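Local coordinates for protein-arginine-phosphatase (Bacillus subtilis subsp. subtilis, PDB 4KK3) that removes phosphate from phosphoarginine residues in many proteins, counteracting the arginine kinase McsB, and shows almost no activity toward phosphoserine, phosphothreonine or phosphotyrosine peptides, at residues Ala19-Ile24 / Glu136-Leu141; Ser67-Glu72 / Ser93-Tyr98. One frame throughout, in Å; residues are numbered along the deposited sequence.

Contact 1 of 2, residues Ala19-Ile24 / Glu136-Leu141; sequences ALFKSI and ELLRQL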
loop_
_atom_site.group_PDB
_atom_site.type_symbol
_atom_site.label_atom_id
_atom_site.label_comp_id
_atom_site.label_asym_id
_atom_site.label_seq_id
_atom_site.Cartn_x
_atom_site.Cartn_y
_atom_site.Cartn_z
ATOM N N ALA A 19 1.890 1.464 -6.950
ATOM C CA ALA A 19 2.620 1.726 -8.196
ATOM C C ALA A 19 4.065 1.263 -8.092
ATOM O O ALA A 19 4.601 0.668 -9.045
ATOM C CB ALA A 19 2.548 3.204 -8.543
ATOM N N LEU A 20 4.710 1.550 -6.961
ATOM C CA LEU A 20 6.072 1.077 -6.718
ATOM C C LEU A 20 6.144 -0.459 -6.723
ATOM O O LEU A 20 7.030 -1.051 -7.358
ATOM C CB LEU A 20 6.624 1.620 -5.393
ATOM C CG LEU A 20 6.920 3.121 -5.305
ATOM C CD1 LEU A 20 7.188 3.523 -3.866
ATOM C CD2 LEU A 20 8.131 3.442 -6.171
ATOM N N PHE A 21 5.222 -1.109 -6.012
ATOM C CA PHE A 21 5.244 -2.574 -5.957
ATOM C C PHE A 21 4.924 -3.263 -7.292
ATOM O O PHE A 21 5.503 -4.309 -7.613
ATOM C CB PHE A 21 4.334 -3.103 -4.850
ATOM C CG PHE A 21 4.529 -4.561 -4.573
ATOM C CD1 PHE A 21 5.733 -5.019 -4.059
ATOM C CD2 PHE A 21 3.516 -5.467 -4.821
ATOM C CE1 PHE A 21 5.925 -6.381 -3.808
ATOM C CE2 PHE A 21 3.705 -6.828 -4.567
ATOM C CZ PHE A 21 4.908 -7.268 -4.065
ATOM N N LYS A 22 4.003 -2.697 -8.064
ATOM C CA LYS A 22 3.691 -3.266 -9.377
ATOM C C LYS A 22 4.940 -3.286 -10.251
ATOM O O LYS A 22 5.201 -4.265 -10.953
ATOM C CB LYS A 22 2.580 -2.481 -10.068
ATOM C CG LYS A 22 1.178 -2.796 -9.559
ATOM C CD LYS A 22 0.182 -1.795 -10.120
ATOM C CE LYS A 22 -1.255 -2.229 -9.909
ATOM N NZ LYS A 22 -2.197 -1.174 -10.397
ATOM N N SER A 23 5.713 -2.206 -10.187
ATOM C CA SER A 23 6.945 -2.102 -10.963
ATOM C C SER A 23 7.981 -3.128 -10.522
ATOM O O SER A 23 8.556 -3.841 -11.351
ATOM C CB SER A 23 7.538 -0.699 -10.833
ATOM O OG SER A 23 8.712 -0.584 -11.621
ATOM N N ILE A 24 8.214 -3.179 -9.211
ATOM C CA ILE A 24 9.147 -4.115 -8.590
ATOM C C ILE A 24 8.751 -5.557 -8.890
ATOM O O ILE A 24 9.590 -6.378 -9.275
ATOM C CB ILE A 24 9.167 -3.912 -7.049
ATOM C CG1 ILE A 24 9.965 -2.669 -6.675
ATOM C CG2 ILE A 24 9.771 -5.122 -6.354
ATOM C CD1 ILE A 24 9.686 -2.194 -5.255
ATOM N N GLU A 136 12.094 0.666 -0.160
ATOM C CA GLU A 136 12.931 -0.284 0.561
ATOM C C GLU A 136 12.108 -1.432 1.142
ATOM O O GLU A 136 12.518 -2.590 1.094
ATOM C CB GLU A 136 13.718 0.428 1.665
ATOM C CG GLU A 136 14.572 -0.500 2.509
ATOM C CD GLU A 136 15.508 0.243 3.442
ATOM O OE1 GLU A 136 16.430 0.928 2.950
ATOM O OE2 GLU A 136 15.321 0.137 4.667
ATOM N N LEU A 137 10.943 -1.108 1.693
ATOM C CA LEU A 137 10.060 -2.137 2.250
ATOM C C LEU A 137 9.506 -3.057 1.166
ATOM O O LEU A 137 9.390 -4.282 1.343
ATOM C CB LEU A 137 8.907 -1.466 2.984
ATOM C CG LEU A 137 9.318 -0.827 4.312
ATOM C CD1 LEU A 137 8.260 0.158 4.794
ATOM C CD2 LEU A 137 9.565 -1.905 5.351
ATOM N N LEU A 138 9.171 -2.459 0.031
ATOM C CA LEU A 138 8.500 -3.179 -1.039
ATOM C C LEU A 138 9.468 -4.064 -1.812
ATOM O O LEU A 138 9.074 -5.120 -2.295
ATOM C CB LEU A 138 7.776 -2.206 -1.970
ATOM C CG LEU A 138 6.633 -1.478 -1.241
ATOM C CD1 LEU A 138 6.114 -0.328 -2.099
ATOM C CD2 LEU A 138 5.497 -2.414 -0.860
ATOM N N ARG A 139 10.727 -3.643 -1.910
ATOM C CA ARG A 139 11.762 -4.525 -2.453
ATOM C C ARG A 139 11.937 -5.775 -1.597
ATOM O O ARG A 139 12.068 -6.878 -2.134
ATOM C CB ARG A 139 13.097 -3.797 -2.643
ATOM C CG ARG A 139 13.039 -2.772 -3.764
ATOM C CD ARG A 139 14.405 -2.254 -4.159
ATOM N NE ARG A 139 14.289 -1.235 -5.201
ATOM C CZ ARG A 139 14.121 -1.499 -6.494
ATOM N NH1 ARG A 139 14.052 -2.754 -6.922
ATOM N NH2 ARG A 139 14.021 -0.506 -7.366
ATOM N N GLN A 140 11.916 -5.606 -0.277
ATOM C CA GLN A 140 12.016 -6.746 0.635
ATOM C C GLN A 140 10.777 -7.625 0.536
ATOM O O GLN A 140 10.891 -8.848 0.560
ATOM C CB GLN A 140 12.185 -6.310 2.085
ATOM C CG GLN A 140 13.334 -5.382 2.398
ATOM C CD GLN A 140 13.289 -4.901 3.845
ATOM O OE1 GLN A 140 13.452 -5.694 4.781
ATOM N NE2 GLN A 140 13.043 -3.606 4.036
ATOM N N LEU A 141 9.599 -7.002 0.450
ATOM C CA LEU A 141 8.351 -7.739 0.297
ATOM C C LEU A 141 8.409 -8.673 -0.904
ATOM O O LEU A 141 8.029 -9.838 -0.818
ATOM C CB LEU A 141 7.144 -6.794 0.184
ATOM C CG LEU A 141 5.756 -7.428 -0.001
ATOM C CD1 LEU A 141 5.356 -8.244 1.232
ATOM C CD2 LEU A 141 4.684 -6.370 -0.286
#

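Contact 2 of 2, residues Ser67-Glu72 / Ser93-Tyr98; sequences SPLTEE and SQFGRY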
loop_
_atom_site.group_PDB
_atom_site.type_symbol
_atom_site.label_atom_id
_atom_site.label_comp_id
_atom_site.label_asym_id
_atom_site.label_seq_id
_atom_site.Cartn_x
_atom_site.Cartn_y
_atom_site.Cartn_z
ATOM N N SER A 67 -10.200 4.903 -4.041
ATOM C CA SER A 67 -11.240 3.900 -3.844
ATOM C C SER A 67 -11.417 3.622 -2.354
ATOM O O SER A 67 -10.435 3.471 -1.634
ATOM C CB SER A 67 -10.871 2.610 -4.580
ATOM O OG SER A 67 -11.773 1.563 -4.270
ATOM N N PRO A 68 -12.673 3.550 -1.887
ATOM C CA PRO A 68 -12.880 3.177 -0.486
ATOM C C PRO A 68 -12.674 1.686 -0.323
ATOM O O PRO A 68 -12.935 0.910 -1.243
ATOM C CB PRO A 68 -14.354 3.523 -0.247
ATOM C CG PRO A 68 -14.988 3.393 -1.591
ATOM C CD PRO A 68 -13.939 3.864 -2.576
ATOM N N LEU A 69 -12.200 1.282 0.844
ATOM C CA LEU A 69 -12.114 -0.124 1.143
ATOM C C LEU A 69 -13.535 -0.648 1.350
ATOM O O LEU A 69 -14.366 0.030 1.946
ATOM C CB LEU A 69 -11.269 -0.327 2.388
ATOM C CG LEU A 69 -10.929 -1.762 2.754
ATOM C CD1 LEU A 69 -10.045 -2.411 1.707
ATOM C CD2 LEU A 69 -10.241 -1.742 4.084
ATOM N N THR A 70 -13.821 -1.835 0.831
ATOM C CA THR A 70 -15.152 -2.421 0.961
ATOM C C THR A 70 -15.053 -3.846 1.464
ATOM O O THR A 70 -13.975 -4.445 1.438
ATOM C CB THR A 70 -15.883 -2.475 -0.381
ATOM O OG1 THR A 70 -15.157 -3.329 -1.270
ATOM C CG2 THR A 70 -16.011 -1.086 -0.981
ATOM N N GLU A 71 -16.186 -4.389 1.903
ATOM C CA GLU A 71 -16.245 -5.769 2.371
ATOM C C GLU A 71 -15.808 -6.734 1.271
ATOM O O GLU A 71 -15.078 -7.687 1.533
ATOM C CB GLU A 71 -17.657 -6.110 2.860
ATOM C CG GLU A 71 -17.882 -7.583 3.178
ATOM C CD GLU A 71 -17.165 -8.038 4.436
ATOM O OE1 GLU A 71 -16.873 -7.187 5.302
ATOM O OE2 GLU A 71 -16.898 -9.255 4.560
ATOM N N GLU A 72 -16.241 -6.469 0.039
ATOM C CA GLU A 72 -15.879 -7.308 -1.101
ATOM C C GLU A 72 -14.367 -7.390 -1.314
ATOM O O GLU A 72 -13.825 -8.472 -1.545
ATOM C CB GLU A 72 -16.543 -6.797 -2.379
ATOM C CG GLU A 72 -16.344 -7.706 -3.578
ATOM C CD GLU A 72 -16.500 -6.972 -4.895
ATOM O OE1 GLU A 72 -15.571 -6.221 -5.267
ATOM O OE2 GLU A 72 -17.547 -7.144 -5.554
ATOM N N SER A 93 -12.779 -2.632 12.865
ATOM C CA SER A 93 -14.023 -2.078 13.398
ATOM C C SER A 93 -15.083 -1.899 12.317
ATOM O O SER A 93 -16.280 -1.937 12.598
ATOM C CB SER A 93 -13.768 -0.751 14.117
ATOM O OG SER A 93 -13.369 0.265 13.207
ATOM N N GLN A 94 -14.637 -1.712 11.080
ATOM C CA GLN A 94 -15.548 -1.402 9.984
ATOM C C GLN A 94 -15.895 -2.602 9.104
ATOM O O GLN A 94 -16.922 -2.597 8.426
ATOM C CB GLN A 94 -14.989 -0.258 9.133
ATOM C CG GLN A 94 -14.895 1.066 9.874
ATOM C CD GLN A 94 -16.214 1.477 10.519
ATOM O OE1 GLN A 94 -16.271 1.760 11.720
ATOM N NE2 GLN A 94 -17.279 1.516 9.722
ATOM N N PHE A 95 -15.053 -3.631 9.114
ATOM C CA PHE A 95 -15.300 -4.787 8.257
ATOM C C PHE A 95 -15.308 -6.111 9.001
ATOM O O PHE A 95 -15.304 -6.143 10.234
ATOM C CB PHE A 95 -14.314 -4.808 7.081
ATOM C CG PHE A 95 -14.348 -3.551 6.273
ATOM C CD1 PHE A 95 -15.410 -3.289 5.425
ATOM C CD2 PHE A 95 -13.346 -2.609 6.396
ATOM C CE1 PHE A 95 -15.462 -2.120 4.698
ATOM C CE2 PHE A 95 -13.390 -1.436 5.672
ATOM C CZ PHE A 95 -14.449 -1.192 4.821
ATOM N N GLY A 96 -15.337 -7.198 8.236
ATOM C CA GLY A 96 -15.538 -8.528 8.784
ATOM C C GLY A 96 -14.366 -9.091 9.561
ATOM O O GLY A 96 -13.412 -8.374 9.892
ATOM N N ARG A 97 -14.450 -10.389 9.843
ATOM C CA ARG A 97 -13.452 -11.101 10.626
ATOM C C ARG A 97 -12.261 -11.505 9.776
ATOM O O ARG A 97 -12.137 -12.664 9.363
ATOM C CB ARG A 97 -14.083 -12.351 11.251
ATOM C CG ARG A 97 -15.345 -12.076 12.052
ATOM C CD ARG A 97 -15.018 -11.431 13.388
ATOM N NE ARG A 97 -14.008 -12.194 14.121
ATOM C CZ ARG A 97 -13.416 -11.776 15.235
ATOM N NH1 ARG A 97 -13.734 -10.599 15.759
ATOM N NH2 ARG A 97 -12.501 -12.529 15.822
ATOM N N TYR A 98 -11.368 -10.551 9.540
ATOM C CA TYR A 98 -10.247 -10.772 8.628
ATOM C C TYR A 98 -8.903 -10.438 9.229
ATOM O O TYR A 98 -7.949 -10.199 8.490
ATOM C CB TYR A 98 -10.413 -9.938 7.362
ATOM C CG TYR A 98 -11.660 -10.261 6.591
ATOM C CD1 TYR A 98 -11.853 -11.524 6.058
ATOM C CD2 TYR A 98 -12.645 -9.302 6.388
ATOM C CE1 TYR A 98 -12.996 -11.833 5.353
ATOM C CE2 TYR A 98 -13.790 -9.601 5.676
ATOM C CZ TYR A 98 -13.961 -10.869 5.168
ATOM O OH TYR A 98 -15.102 -11.180 4.466
#

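Contact 1 of 2, residues Ala19-Ile24 / Glu136-Leu141
The carbonyl O of L138 is met from helix 13-28 by two apolar groups. The F21 ring turns its edge to it, with CE1 3.7 Å from L138 O and the oxygen near the ring plane, while the branch methyl I24 CG2 lies 4.1 Å from the same L138 O. Helices 13-28 and 124-145 of the low molecular weight phosphatase fold pack here side by side, with segment axes 9.6 Å apart. They run the same general way and cross at -40°. No hydrogen bond joins the segments; the seam is largely hydrocarbon. With CG anti to the backbone N (chi1 -168°), F21 swings its ring across to helix 124-145, where L141 lays a methyl over one face. This is a CH-pi contact: L141 CD2 stands 4.1 Å from the F21 ring centroid, only 24° off the normal. A142 and L145 also touch the F21 side chain further along that helix. L138 fills the middle of the seam: its CD1 branch sits 3.9 Å from L20 CB, and its CD2 and CB both reach F21 CD1. L20 also packs on L134, one turn before L138, and on L55 of helix 49-56. At the exposed margin R139 leaves its helix away from the partner, then runs extended from CG to NE, passing at a slant across I24; its terminal nitrogen NH2 forms a salt bridge with E135. I24 CD1 is wedged between the two neighbours, 3.8 Å from L138 CB and 3.7 Å from R139 CG, and I24 CG1 lies over one face of the R139 guanidinium, 4.1 Å from NH1.

Contact 2 of 2, residues Ser67-Glu72 / Ser93-Tyr98
The side chains of E71 and Y98 cross at about a right angle, with the carboxylate of E71 at the edge of the phenol ring and near its plane. Y98 OH donates to E71 OE2 over 2.6 Å, a short bond that comes in on the syn side, 31° out of the carboxylate plane. The second oxygen looks to the backbone: G96 N reaches E71 OE1 at 3.3 Å in a bent, weak hydrogen bond. E71 gets there by leaving with CG anti to its backbone N and folding at chi2 (71°), which brings the acid back beside the backbone at F95-G96. G96 suits this corner, since a CB would crowd E71 OE2 and clash with the Y98 ring. The segment 93-98 leads out of helix 85-94 inside the beta-alpha-beta unit that connects strands 79-82 and 102-104, whereas 67-72 leads into helix 71-76, N-capped by T70, whose OG1 bonds to L73 N. F95, just past the end of helix 85-94, slides past E71 in the opposite direction, ring and carboxylate planes 45° apart. Its ring rests obliquely on the backbone from L69 to E71: CZ is 3.1 Å from L69 O, and CE1 is 3.7 Å from E71 N. On the CE2 side L69 crosses the ring obliquely, its methyl CD2 3.5 Å from F95 CE2. An alanine in place of F95 would probably open a gap against L69 and strip the 69-71 backbone of its apolar cover. M74 of helix 71-76 touches L69, F95 and Y98 alike. On the N-terminal side of L69 the segment borders the substrate-binding loop, where S67 N is hydrogen-bonded to N10 OD1.

From the N terminus the chain passes strand 2-7 and the substrate-binding loop, then enters helix 13-28, which supplies the first half of contact 1. Segment 67-72 later opens contact 2, and only 20 residues on, segment 93-98 closes that short loop, tying the lead-in to helix 71-76 to the exit of helix 85-94. The chain then passes D118, the proton donor/acceptor, before helix 124-145 closes contact 1 across 111 residues, joining this C-terminal helix to helix 13-28. Contact 2 is thus nested within contact 1. The two sit on opposite sides of the chain's centre, their nearest atoms about 11 Å apart.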